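PDB 3U7I: FMN-dependent NADH-azoreductase 1 from Bacillus anthracis, which probably uses one FMN per subunit and NADH to reduce electrophilic quinones and to split the azo bond of aromatic azo compounds, working as a homodimer. Local coordinates for residues Leu8-His13 with Glu45-Tyr50; Tyr98-Pro103 with Met144-Ala149; Ile88-Lys93 with Ala123-Lys128; Thr132-Leu137 with Phe174-Ile179. All coordinates share one frame; numbering follows the deposited sequence. Where two conformers were deposited one is given.

Interaction 1 (Leu8-His13 with Glu45-Tyr50)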
# COMPACT_ATOMS: atom_id res chain seq x y z
N LEU C 8 -10.01 9.62 -16.76
CA LEU C 8 -10.40 9.52 -15.36
C LEU C 8 -9.26 9.97 -14.45
O LEU C 8 -8.15 9.44 -14.51
CB LEU C 8 -10.84 8.09 -15.01
CG LEU C 8 -11.17 7.74 -13.55
CD1 LEU C 8 -12.38 8.53 -13.03
CD2 LEU C 8 -11.39 6.23 -13.39
N ILE C 9 -9.55 10.97 -13.62
CA ILE C 9 -8.60 11.44 -12.61
C ILE C 9 -8.78 10.61 -11.34
O ILE C 9 -9.88 10.56 -10.78
CB ILE C 9 -8.80 12.94 -12.25
CG1 ILE C 9 -9.09 13.79 -13.51
CG2 ILE C 9 -7.60 13.48 -11.45
CD1 ILE C 9 -8.05 13.65 -14.59
N ILE C 10 -7.71 9.94 -10.92
CA ILE C 10 -7.69 9.23 -9.65
C ILE C 10 -6.80 10.02 -8.68
O ILE C 10 -5.57 9.93 -8.72
CB ILE C 10 -7.16 7.80 -9.80
CG1 ILE C 10 -8.00 7.03 -10.82
CG2 ILE C 10 -7.14 7.09 -8.44
CD1 ILE C 10 -7.22 5.95 -11.56
N ASN C 11 -7.45 10.81 -7.83
CA ASN C 11 -6.75 11.69 -6.90
C ASN C 11 -6.49 11.00 -5.56
O ASN C 11 -7.41 10.83 -4.75
CB ASN C 11 -7.56 12.97 -6.72
CG ASN C 11 -6.93 13.93 -5.72
OD1 ASN C 11 -5.84 13.68 -5.20
ND2 ASN C 11 -7.61 15.04 -5.47
N ALA C 12 -5.24 10.62 -5.32
CA ALA C 12 -4.90 9.88 -4.09
C ALA C 12 -4.33 10.76 -2.97
O ALA C 12 -3.68 10.27 -2.04
CB ALA C 12 -3.95 8.73 -4.42
N HIS C 13 -4.56 12.07 -3.06
CA HIS C 13 -4.03 13.00 -2.07
C HIS C 13 -5.00 13.20 -0.90
O HIS C 13 -6.14 13.58 -1.11
CB HIS C 13 -3.72 14.36 -2.71
CG HIS C 13 -2.65 15.12 -2.00
ND1 HIS C 13 -2.76 15.49 -0.67
CD2 HIS C 13 -1.45 15.58 -2.42
CE1 HIS C 13 -1.67 16.14 -0.30
NE2 HIS C 13 -0.86 16.21 -1.34
N GLU C 45 -13.77 12.56 -15.85
CA GLU C 45 -14.33 12.32 -14.53
C GLU C 45 -13.20 12.26 -13.51
O GLU C 45 -12.05 12.04 -13.88
CB GLU C 45 -15.13 11.01 -14.51
CG GLU C 45 -16.27 10.99 -15.51
CD GLU C 45 -17.03 9.69 -15.50
OE1 GLU C 45 -16.73 8.82 -14.65
OE2 GLU C 45 -17.94 9.54 -16.35
N GLN C 46 -13.53 12.48 -12.25
CA GLN C 46 -12.53 12.43 -11.18
C GLN C 46 -13.09 11.76 -9.93
O GLN C 46 -14.20 12.07 -9.48
CB GLN C 46 -12.04 13.84 -10.82
CG GLN C 46 -11.10 13.88 -9.61
CD GLN C 46 -10.31 15.17 -9.54
OE1 GLN C 46 -10.14 15.86 -10.54
NE2 GLN C 46 -9.85 15.52 -8.34
N ILE C 47 -12.32 10.83 -9.38
CA ILE C 47 -12.67 10.22 -8.11
C ILE C 47 -11.65 10.67 -7.07
O ILE C 47 -10.44 10.61 -7.30
CB ILE C 47 -12.75 8.66 -8.20
CG1 ILE C 47 -13.14 8.04 -6.86
CG2 ILE C 47 -11.44 8.07 -8.71
CD1 ILE C 47 -13.33 6.53 -6.93
N ASN C 48 -12.14 11.16 -5.94
CA ASN C 48 -11.28 11.63 -4.87
C ASN C 48 -11.21 10.56 -3.79
O ASN C 48 -12.18 10.35 -3.06
CB ASN C 48 -11.82 12.94 -4.30
CG ASN C 48 -11.66 14.11 -5.26
OD1 ASN C 48 -10.66 14.21 -5.97
ND2 ASN C 48 -12.64 15.00 -5.27
N LEU C 49 -10.07 9.88 -3.71
CA LEU C 49 -9.94 8.71 -2.84
C LEU C 49 -10.04 9.03 -1.36
O LEU C 49 -10.34 8.15 -0.56
CB LEU C 49 -8.63 7.95 -3.12
CG LEU C 49 -8.41 7.51 -4.57
CD1 LEU C 49 -7.17 6.61 -4.69
CD2 LEU C 49 -9.64 6.82 -5.11
N TYR C 50 -9.82 10.29 -0.98
CA TYR C 50 -9.90 10.68 0.43
C TYR C 50 -11.14 11.53 0.73
O TYR C 50 -11.24 12.15 1.78
CB TYR C 50 -8.61 11.37 0.88
CG TYR C 50 -7.49 10.38 1.09
CD1 TYR C 50 -6.73 9.90 0.02
CD2 TYR C 50 -7.21 9.90 2.36
CE1 TYR C 50 -5.72 8.97 0.23
CE2 TYR C 50 -6.22 8.98 2.58
CZ TYR C 50 -5.48 8.51 1.52
OH TYR C 50 -4.49 7.59 1.79
O HOH W 1 -8.32 12.32 -2.50

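Interaction 2 (Tyr98-Pro103 with Met144-Ala149)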
# COMPACT_ATOMS: atom_id res chain seq x y z
N TYR C 98 -5.90 7.43 -17.90
CA TYR C 98 -5.95 7.51 -16.44
C TYR C 98 -4.90 8.49 -15.95
O TYR C 98 -3.78 8.52 -16.46
CB TYR C 98 -5.67 6.14 -15.81
CG TYR C 98 -6.62 5.05 -16.26
CD1 TYR C 98 -7.90 4.92 -15.70
CD2 TYR C 98 -6.24 4.14 -17.26
CE1 TYR C 98 -8.77 3.93 -16.12
CE2 TYR C 98 -7.11 3.15 -17.69
CZ TYR C 98 -8.38 3.04 -17.11
OH TYR C 98 -9.25 2.05 -17.53
N VAL C 99 -5.26 9.30 -14.96
CA VAL C 99 -4.27 10.17 -14.31
C VAL C 99 -4.29 9.96 -12.79
O VAL C 99 -5.28 10.27 -12.13
CB VAL C 99 -4.48 11.68 -14.64
CG1 VAL C 99 -3.39 12.54 -13.98
CG2 VAL C 99 -4.49 11.90 -16.15
N ILE C 100 -3.19 9.42 -12.26
CA ILE C 100 -3.06 9.22 -10.81
C ILE C 100 -2.23 10.33 -10.16
O ILE C 100 -1.10 10.60 -10.58
CB ILE C 100 -2.44 7.83 -10.47
CG1 ILE C 100 -3.40 6.71 -10.90
CG2 ILE C 100 -2.09 7.74 -8.97
CD1 ILE C 100 -2.90 5.30 -10.61
N VAL C 101 -2.81 10.97 -9.15
CA VAL C 101 -2.13 12.02 -8.39
C VAL C 101 -1.88 11.55 -6.96
O VAL C 101 -2.81 11.17 -6.24
CB VAL C 101 -2.96 13.34 -8.39
CG1 VAL C 101 -2.14 14.51 -7.83
CG2 VAL C 101 -3.48 13.65 -9.81
N LEU C 102 -0.63 11.55 -6.53
CA LEU C 102 -0.31 11.11 -5.17
C LEU C 102 0.91 11.79 -4.61
O LEU C 102 1.84 12.14 -5.35
CB LEU C 102 -0.09 9.60 -5.13
CG LEU C 102 1.21 9.08 -5.75
CD1 LEU C 102 1.55 7.68 -5.23
CD2 LEU C 102 1.10 9.10 -7.28
N PRO C 103 0.90 12.01 -3.29
CA PRO C 103 2.13 12.29 -2.54
C PRO C 103 2.76 10.96 -2.15
O PRO C 103 2.04 10.03 -1.77
CB PRO C 103 1.62 13.02 -1.29
CG PRO C 103 0.26 12.47 -1.07
CD PRO C 103 -0.30 12.15 -2.44
N MSE C 144 -1.79 5.65 -19.10
CA MSE C 144 -1.71 6.03 -17.70
C MSE C 144 -0.60 7.04 -17.47
O MSE C 144 0.52 6.88 -17.96
CB MSE C 144 -1.51 4.79 -16.81
CG MSE C 144 -1.00 5.11 -15.39
SE MSE C 144 -2.31 5.86 -14.12
CE MSE C 144 -3.53 4.34 -13.99
N LEU C 145 -0.93 8.09 -16.72
CA LEU C 145 0.04 9.09 -16.29
C LEU C 145 -0.02 9.17 -14.77
O LEU C 145 -1.10 9.32 -14.19
CB LEU C 145 -0.27 10.46 -16.89
CG LEU C 145 0.62 11.61 -16.42
CD1 LEU C 145 2.04 11.49 -17.01
CD2 LEU C 145 -0.01 12.95 -16.79
N VAL C 146 1.13 9.06 -14.13
CA VAL C 146 1.20 9.19 -12.68
C VAL C 146 1.90 10.50 -12.32
O VAL C 146 2.98 10.79 -12.85
CB VAL C 146 1.94 8.00 -12.04
CG1 VAL C 146 2.10 8.21 -10.53
CG2 VAL C 146 1.22 6.70 -12.33
N ILE C 147 1.28 11.30 -11.46
CA ILE C 147 1.89 12.54 -10.99
C ILE C 147 2.26 12.36 -9.52
O ILE C 147 1.39 12.35 -8.64
CB ILE C 147 0.94 13.76 -11.16
CG1 ILE C 147 0.73 14.05 -12.65
CG2 ILE C 147 1.50 14.98 -10.45
CD1 ILE C 147 -0.34 15.10 -12.92
N GLN C 148 3.55 12.26 -9.24
CA GLN C 148 4.03 11.97 -7.88
C GLN C 148 4.95 13.04 -7.31
O GLN C 148 5.98 13.36 -7.90
CB GLN C 148 4.76 10.61 -7.85
CG GLN C 148 5.40 10.23 -6.51
CD GLN C 148 6.10 8.87 -6.57
OE1 GLN C 148 5.49 7.83 -6.31
NE2 GLN C 148 7.39 8.88 -6.93
N ALA C 149 4.57 13.59 -6.15
CA ALA C 149 5.42 14.55 -5.44
C ALA C 149 6.11 13.82 -4.31
O ALA C 149 5.46 13.05 -3.59
CB ALA C 149 4.59 15.70 -4.88

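Interaction 3 (Ile88-Lys93 with Ala123-Lys128)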
# COMPACT_ATOMS: atom_id res chain seq x y z
N ILE C 88 -17.48 1.92 -8.88
CA ILE C 88 -16.08 2.28 -9.02
C ILE C 88 -15.36 1.49 -10.14
O ILE C 88 -14.57 2.06 -10.90
CB ILE C 88 -15.31 2.10 -7.69
CG1 ILE C 88 -15.75 3.17 -6.68
CG2 ILE C 88 -13.82 2.18 -7.94
CD1 ILE C 88 -15.20 2.96 -5.29
N LEU C 89 -15.63 0.19 -10.23
CA LEU C 89 -15.05 -0.67 -11.26
C LEU C 89 -15.53 -0.28 -12.65
O LEU C 89 -14.73 -0.20 -13.58
CB LEU C 89 -15.40 -2.13 -10.99
CG LEU C 89 -15.08 -3.14 -12.09
CD1 LEU C 89 -13.58 -3.22 -12.36
CD2 LEU C 89 -15.62 -4.51 -11.70
N GLN C 90 -16.83 -0.05 -12.79
CA GLN C 90 -17.38 0.28 -14.10
C GLN C 90 -16.93 1.66 -14.58
O GLN C 90 -16.72 1.86 -15.78
CB GLN C 90 -18.91 0.11 -14.12
CG GLN C 90 -19.34 -1.33 -13.90
CD GLN C 90 -18.73 -2.31 -14.91
OE1 GLN C 90 -18.70 -2.03 -16.12
NE2 GLN C 90 -18.25 -3.45 -14.43
N GLN C 91 -16.72 2.59 -13.65
CA GLN C 91 -16.12 3.88 -13.98
C GLN C 91 -14.67 3.71 -14.49
O GLN C 91 -14.29 4.27 -15.52
CB GLN C 91 -16.17 4.84 -12.78
CG GLN C 91 -15.43 6.16 -12.99
CD GLN C 91 -15.43 7.06 -11.75
OE1 GLN C 91 -15.05 6.64 -10.65
NE2 GLN C 91 -15.87 8.31 -11.93
N PHE C 92 -13.87 2.93 -13.77
CA PHE C 92 -12.51 2.60 -14.21
C PHE C 92 -12.49 1.98 -15.63
O PHE C 92 -11.70 2.39 -16.48
CB PHE C 92 -11.81 1.68 -13.18
CG PHE C 92 -10.42 1.29 -13.57
CD1 PHE C 92 -9.35 2.14 -13.33
CD2 PHE C 92 -10.17 0.09 -14.21
CE1 PHE C 92 -8.06 1.80 -13.70
CE2 PHE C 92 -8.89 -0.27 -14.59
CZ PHE C 92 -7.83 0.59 -14.34
N LYS C 93 -13.34 1.00 -15.88
CA LYS C 93 -13.35 0.34 -17.18
C LYS C 93 -13.77 1.26 -18.33
O LYS C 93 -13.45 0.99 -19.49
CB LYS C 93 -14.23 -0.92 -17.15
CG LYS C 93 -13.64 -2.05 -16.30
CD LYS C 93 -14.50 -3.32 -16.32
CE LYS C 93 -14.53 -3.94 -17.71
NZ LYS C 93 -15.31 -5.21 -17.73
N ALA C 123 -11.58 -10.27 -11.01
CA ALA C 123 -11.54 -11.38 -11.97
C ALA C 123 -12.77 -11.37 -12.87
O ALA C 123 -13.88 -11.02 -12.43
CB ALA C 123 -11.41 -12.72 -11.25
N ARG C 124 -12.58 -11.74 -14.13
CA ARG C 124 -13.66 -11.73 -15.11
C ARG C 124 -14.03 -10.31 -15.56
O ARG C 124 -14.88 -10.14 -16.44
CB ARG C 124 -14.88 -12.49 -14.58
CG ARG C 124 -14.76 -14.02 -14.63
CD ARG C 124 -15.71 -14.71 -13.64
NE ARG C 124 -17.09 -14.26 -13.80
CZ ARG C 124 -17.92 -14.01 -12.78
NH1 ARG C 124 -19.16 -13.60 -13.02
NH2 ARG C 124 -17.50 -14.16 -11.53
N GLU C 125 -13.39 -9.31 -14.95
CA GLU C 125 -13.66 -7.91 -15.27
C GLU C 125 -12.43 -7.18 -15.83
O GLU C 125 -12.42 -6.78 -16.99
CB GLU C 125 -14.21 -7.16 -14.04
CG GLU C 125 -15.63 -7.58 -13.62
CD GLU C 125 -16.69 -7.14 -14.63
OE1 GLU C 125 -16.43 -6.23 -15.44
OE2 GLU C 125 -17.80 -7.71 -14.61
N THR C 126 -11.39 -7.01 -15.02
CA THR C 126 -10.18 -6.35 -15.52
C THR C 126 -9.03 -7.34 -15.76
O THR C 126 -8.03 -7.01 -16.41
CB THR C 126 -9.74 -5.19 -14.62
OG1 THR C 126 -9.48 -5.68 -13.30
CG2 THR C 126 -10.85 -4.12 -14.54
N PHE C 127 -9.20 -8.56 -15.24
CA PHE C 127 -8.26 -9.65 -15.49
C PHE C 127 -9.00 -10.99 -15.39
O PHE C 127 -10.13 -11.05 -14.90
CB PHE C 127 -7.07 -9.61 -14.51
CG PHE C 127 -7.37 -10.19 -13.15
CD1 PHE C 127 -7.23 -11.56 -12.91
CD2 PHE C 127 -7.78 -9.37 -12.10
CE1 PHE C 127 -7.51 -12.10 -11.66
CE2 PHE C 127 -8.05 -9.90 -10.84
CZ PHE C 127 -7.92 -11.27 -10.62
N LYS C 128 -8.36 -12.05 -15.87
CA LYS C 128 -8.95 -13.37 -15.70
C LYS C 128 -7.90 -14.42 -15.37
O LYS C 128 -6.73 -14.29 -15.75
CB LYS C 128 -9.75 -13.78 -16.94
CG LYS C 128 -8.91 -14.13 -18.16
CD LYS C 128 -9.75 -14.89 -19.17
CE LYS C 128 -8.99 -15.12 -20.46
NZ LYS C 128 -9.67 -16.12 -21.32

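Interaction 4 (Thr132-Leu137 with Phe174-Ile179)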
# COMPACT_ATOMS: atom_id res chain seq x y z
N THR C 132 -1.93 -21.23 -16.92
CA THR C 132 -0.55 -20.88 -16.66
C THR C 132 -0.44 -19.60 -15.83
O THR C 132 0.58 -18.90 -15.87
CB THR C 132 0.24 -20.71 -17.97
OG1 THR C 132 -0.46 -19.80 -18.83
CG2 THR C 132 0.38 -22.05 -18.68
N GLY C 133 -1.50 -19.29 -15.08
CA GLY C 133 -1.53 -18.11 -14.23
C GLY C 133 -2.78 -17.26 -14.42
O GLY C 133 -3.89 -17.71 -14.15
N SER C 134 -2.58 -16.03 -14.88
CA SER C 134 -3.68 -15.13 -15.22
C SER C 134 -3.25 -14.13 -16.28
O SER C 134 -2.07 -14.06 -16.65
CB SER C 134 -4.21 -14.40 -13.98
OG SER C 134 -3.17 -13.73 -13.29
N VAL C 135 -4.21 -13.36 -16.79
CA VAL C 135 -3.94 -12.39 -17.84
C VAL C 135 -4.87 -11.18 -17.68
O VAL C 135 -5.98 -11.30 -17.14
CB VAL C 135 -4.07 -13.02 -19.27
CG1 VAL C 135 -5.47 -13.57 -19.51
CG2 VAL C 135 -3.68 -12.02 -20.36
N GLY C 136 -4.40 -10.01 -18.10
CA GLY C 136 -5.19 -8.79 -18.03
C GLY C 136 -6.20 -8.72 -19.17
O GLY C 136 -5.95 -9.24 -20.26
N LEU C 137 -7.35 -8.09 -18.90
CA LEU C 137 -8.43 -7.99 -19.88
C LEU C 137 -8.53 -6.61 -20.54
O LEU C 137 -9.33 -6.42 -21.45
CB LEU C 137 -9.76 -8.35 -19.22
CG LEU C 137 -9.88 -9.80 -18.75
CD1 LEU C 137 -11.28 -10.06 -18.25
CD2 LEU C 137 -9.52 -10.75 -19.89
N PHE C 174 -0.64 -2.07 -13.54
CA PHE C 174 -1.32 -1.60 -14.74
C PHE C 174 -0.84 -2.32 -15.98
O PHE C 174 -1.64 -2.59 -16.87
CB PHE C 174 -1.33 -0.08 -14.85
CG PHE C 174 -2.25 0.56 -13.84
CD1 PHE C 174 -3.62 0.60 -14.07
CD2 PHE C 174 -1.76 1.04 -12.64
CE1 PHE C 174 -4.47 1.15 -13.13
CE2 PHE C 174 -2.61 1.59 -11.69
CZ PHE C 174 -3.96 1.64 -11.94
N ASN C 175 0.45 -2.67 -16.02
CA ASN C 175 0.97 -3.46 -17.13
C ASN C 175 0.32 -4.84 -17.15
O ASN C 175 -0.06 -5.37 -18.21
CB ASN C 175 2.49 -3.59 -17.08
CG ASN C 175 3.05 -4.25 -18.34
OD1 ASN C 175 3.42 -3.56 -19.30
ND2 ASN C 175 3.10 -5.58 -18.34
N PHE C 176 0.17 -5.41 -15.96
CA PHE C 176 -0.57 -6.66 -15.81
C PHE C 176 -1.98 -6.56 -16.40
O PHE C 176 -2.39 -7.43 -17.18
CB PHE C 176 -0.62 -7.08 -14.35
CG PHE C 176 -1.55 -8.22 -14.08
CD1 PHE C 176 -1.34 -9.45 -14.68
CD2 PHE C 176 -2.64 -8.05 -13.23
CE1 PHE C 176 -2.20 -10.51 -14.44
CE2 PHE C 176 -3.50 -9.11 -12.98
CZ PHE C 176 -3.28 -10.34 -13.59
N LEU C 177 -2.72 -5.52 -16.04
CA LEU C 177 -4.08 -5.33 -16.53
C LEU C 177 -4.11 -5.16 -18.05
O LEU C 177 -5.14 -5.39 -18.68
CB LEU C 177 -4.76 -4.14 -15.85
CG LEU C 177 -5.03 -4.30 -14.35
CD1 LEU C 177 -5.90 -3.16 -13.79
CD2 LEU C 177 -5.68 -5.67 -14.07
N GLY C 178 -2.98 -4.76 -18.63
CA GLY C 178 -2.87 -4.53 -20.06
C GLY C 178 -2.53 -3.10 -20.43
O GLY C 178 -2.36 -2.76 -21.61
N ILE C 179 -2.44 -2.24 -19.42
CA ILE C 179 -2.15 -0.83 -19.64
C ILE C 179 -0.62 -0.65 -19.68
O ILE C 179 0.05 -0.59 -18.65
CB ILE C 179 -2.85 0.08 -18.59
CG1 ILE C 179 -4.36 -0.23 -18.55
CG2 ILE C 179 -2.58 1.55 -18.86
CD1 ILE C 179 -5.09 0.29 -17.34
O HOH W 2 -1.56 -9.59 -18.37

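Interaction 1 (Leu8-His13 with Glu45-Tyr50)
Strands 8-11 and 45-48 run parallel, 15° apart: Ile9 bonds to Glu45 and Ile47, either side of Gln46, and Asn11 to Ile47 and Leu49, either side of Asn48. They are the two strands of the first beta-alpha-beta unit of a flavodoxin-like fold, with helix 22-37 as the crossover. The ladder begins with Ile9 N to Glu45 O (2.7 Å) and ends with Leu49 N to Asn11 O (3.0 Å), just past the edge strand. On the face of Ile9 and Asn11, the extended Gln46 passes obliquely over the beta-branched Ile9, its CG 3.6 Å from Ile9 CB. This reach carries Gln46 NE2 to Asn48 OD1 (2.8 Å), which it meets on a lone pair in the carbonyl plane. Asn11 ND2 also donates to that oxygen, from above the plane and with a more bent bond; the amide planes of Asn11 and Asn48 stand 86° apart. Asn11 ND2 has a further acceptor in Val16 O, while its OD1 takes His13 N in an Asx turn, so one asparagine shapes the chain leaving the strand. His13 lies beside Ser23, a predicted FMN-binding residue. The face of Leu8, Ile10 and Ile47 is largely apolar under helices 76-94 and 111-120, apart from Glu45 at its margin, which pairs with Lys6 and Gln91. Ile10 and Ile47 lie side by side, and Leu49 CD1 touches both Ile10 CG2 (3.8 Å) and Ala12 CB. Beyond the strands a water joins the two segments, donating to Asn11 O and His13 O, while Tyr50 N donates to the water oxygen over 2.9 Å.

Interaction 2 (Tyr98-Pro103 with Met144-Ala149)
Ile147 N donates to Ile100 O over 2.6 Å in an almost straight bond, the N-H...O angle being 178°. Ile147 O returns the link to Leu102 N, and the same zigzag continues to Ala149 N, which reaches Leu102 O at 3.2 Å. Toward the other end, Leu145 uses both its backbone N and O, bonding to Tyr98 O and Ile100 N. Beside these bonds the carbonyl oxygens also receive CA-H groups, such as that of Val99 CA, 3.3 Å from Leu145 O. These are two central strands of the five-stranded parallel sheet of the flavodoxin-like fold, with strand 6-11 flanking one and strand 181-187 the other. Aliphatic residues suit both faces because helices pack on each: helix 22-37 touches Val99, Val101 and Leu145, and helix 165-177 touches Ile100. On the latter face, in the conformer described, one of two, selenomethionine Met144 bends at chi2 and chi3 (75° and 64°) over Tyr98 and Ile100 of the adjoining strand. The bends lay SE against Ile100 CG1 at 3.5 Å and bring CE to Tyr98 CB, the two side chains crossing at about a right angle. Farther along, Leu102 CD2 meets Val146 CG1 at 3.5 Å. Two polar ends are accommodated here: Tyr98 OH bonds to Phe92 O and Arg142, and the buried amide of Gln148 to Ser166 and Glu164. On the other face Ala149, small and at the strand's end, comes beside Ser23, a residue predicted to bind FMN.

Interaction 3 (Ile88-Lys93 with Ala123-Lys128)
Leu89 spreads its two methyls over the chain at Glu125 and Thr126, CD2 lying against Glu125 CG and CD1 against Thr126 CG2, each at 3.6 Å. Within the flavodoxin-like fold, this joins the C-terminal part of helix 76-94 to the segment that follows helix 111-120 and leads into the small antiparallel hairpin of strands 127-129 and 134-136. A leucine suits the spot because one branch can cover the aliphatic part of a glutamate while the other meets a methyl. Thr126 CG2 is also approached by Lys93 CG (3.9 Å) and, more loosely and obliquely, by the Phe92 ring. The threonine's other branch faces a different task: with chi1 at 59°, OG1 is set between its own N and carbonyl carbon, and it bonds to Ile120 O and Ile122 N, tying the segment back to the end of helix 111-120. Toward the more exposed side, polar groups take over. Glu125 bends at chi2 (-69°), turning its carboxylate back toward the helix, where OE1 forms a salt bridge with Lys93 NZ at 2.7 Å. Lys93 crosses the glutamate at about a right angle, and its long chain also brings NZ near Glu125 O for a weak second bond. From one turn earlier Gln90 adds another weak bond to the same carboxylate oxygen, NE2 to OE1 at 3.5 Å, its amide plane standing 86° from that of the carboxylate.

Interaction 4 (Thr132-Leu137 with Phe174-Ile179)
Gly136 CA rests directly on the last turn of the helix, 3.2 Å from Phe176 O and 3.5 Å from Leu177 O, in two bent CA-H...O contacts. Glycine is called for here: a CB would point at the helix and run into Phe176 O and the Leu177 carbonyl carbon. The backbones do not hydrogen-bond to each other across this contact, although just beyond it the backbone of Leu177 bonds to Leu138; a water does the joining, accepting from Gly136 N at 2.9 Å and donating to Phe176 O at 2.6 Å. Carbonyls at a helix C-terminus have lost their usual i+4 partners, so that oxygen is well suited to take a water. Beside it, Phe176 extends toward the strand with CG opposite the backbone N (chi1 170°), which brings the rim of its ring to Ser134. Ser134 OG lies at that edge, near the ring plane, 3.4 Å from Phe176 CZ. Behind these contacts a Schellman motif ends the helix: Ile179 N bonds to Phe174 O at 2.7 Å and Gly178 N weakly to Asn175 O. Gly178 is the C-prime residue, and its positive phi of 118° suits glycine, which lacks a CB to strike the preceding carbonyl. Trp159 of the second subunit meets the Phe176 ring with the planes about 35° apart, placing the contact by the dimer interface. Within its own chain, strand 134-136 pairs with strand 127-129 as a two-stranded hairpin set against the end of helix 165-177, whose Phe174 packs on Ile100 and Met144 of the main sheet.

In the fold
Interactions 1 and 2 share one sheet, their centres 10 Å apart: strands 6-11 and 97-103 are neighbours, with Ile10 N 2.7 Å from Val99 O and Ala12 N 2.7 Å from Val101 O. At the C-terminal end of the sheet, His13, just after strand 6-11, and Ala149, at the end of strand 143-149, both approach Ser23, a predicted FMN-binding residue. Interactions 3 and 4, 12 Å apart between centres, lie away from that site and meet through the hairpin, where Leu137 N probably bonds to Thr126 O. Helix 76-94 connects interaction 3 to the sheet, through Gln91 NE2 to Glu45 OE1 (2.9 Å) and Phe92 O to Tyr98 OH (2.7 Å). Phe174 and Ile179 likewise connect interaction 4 to interaction 2.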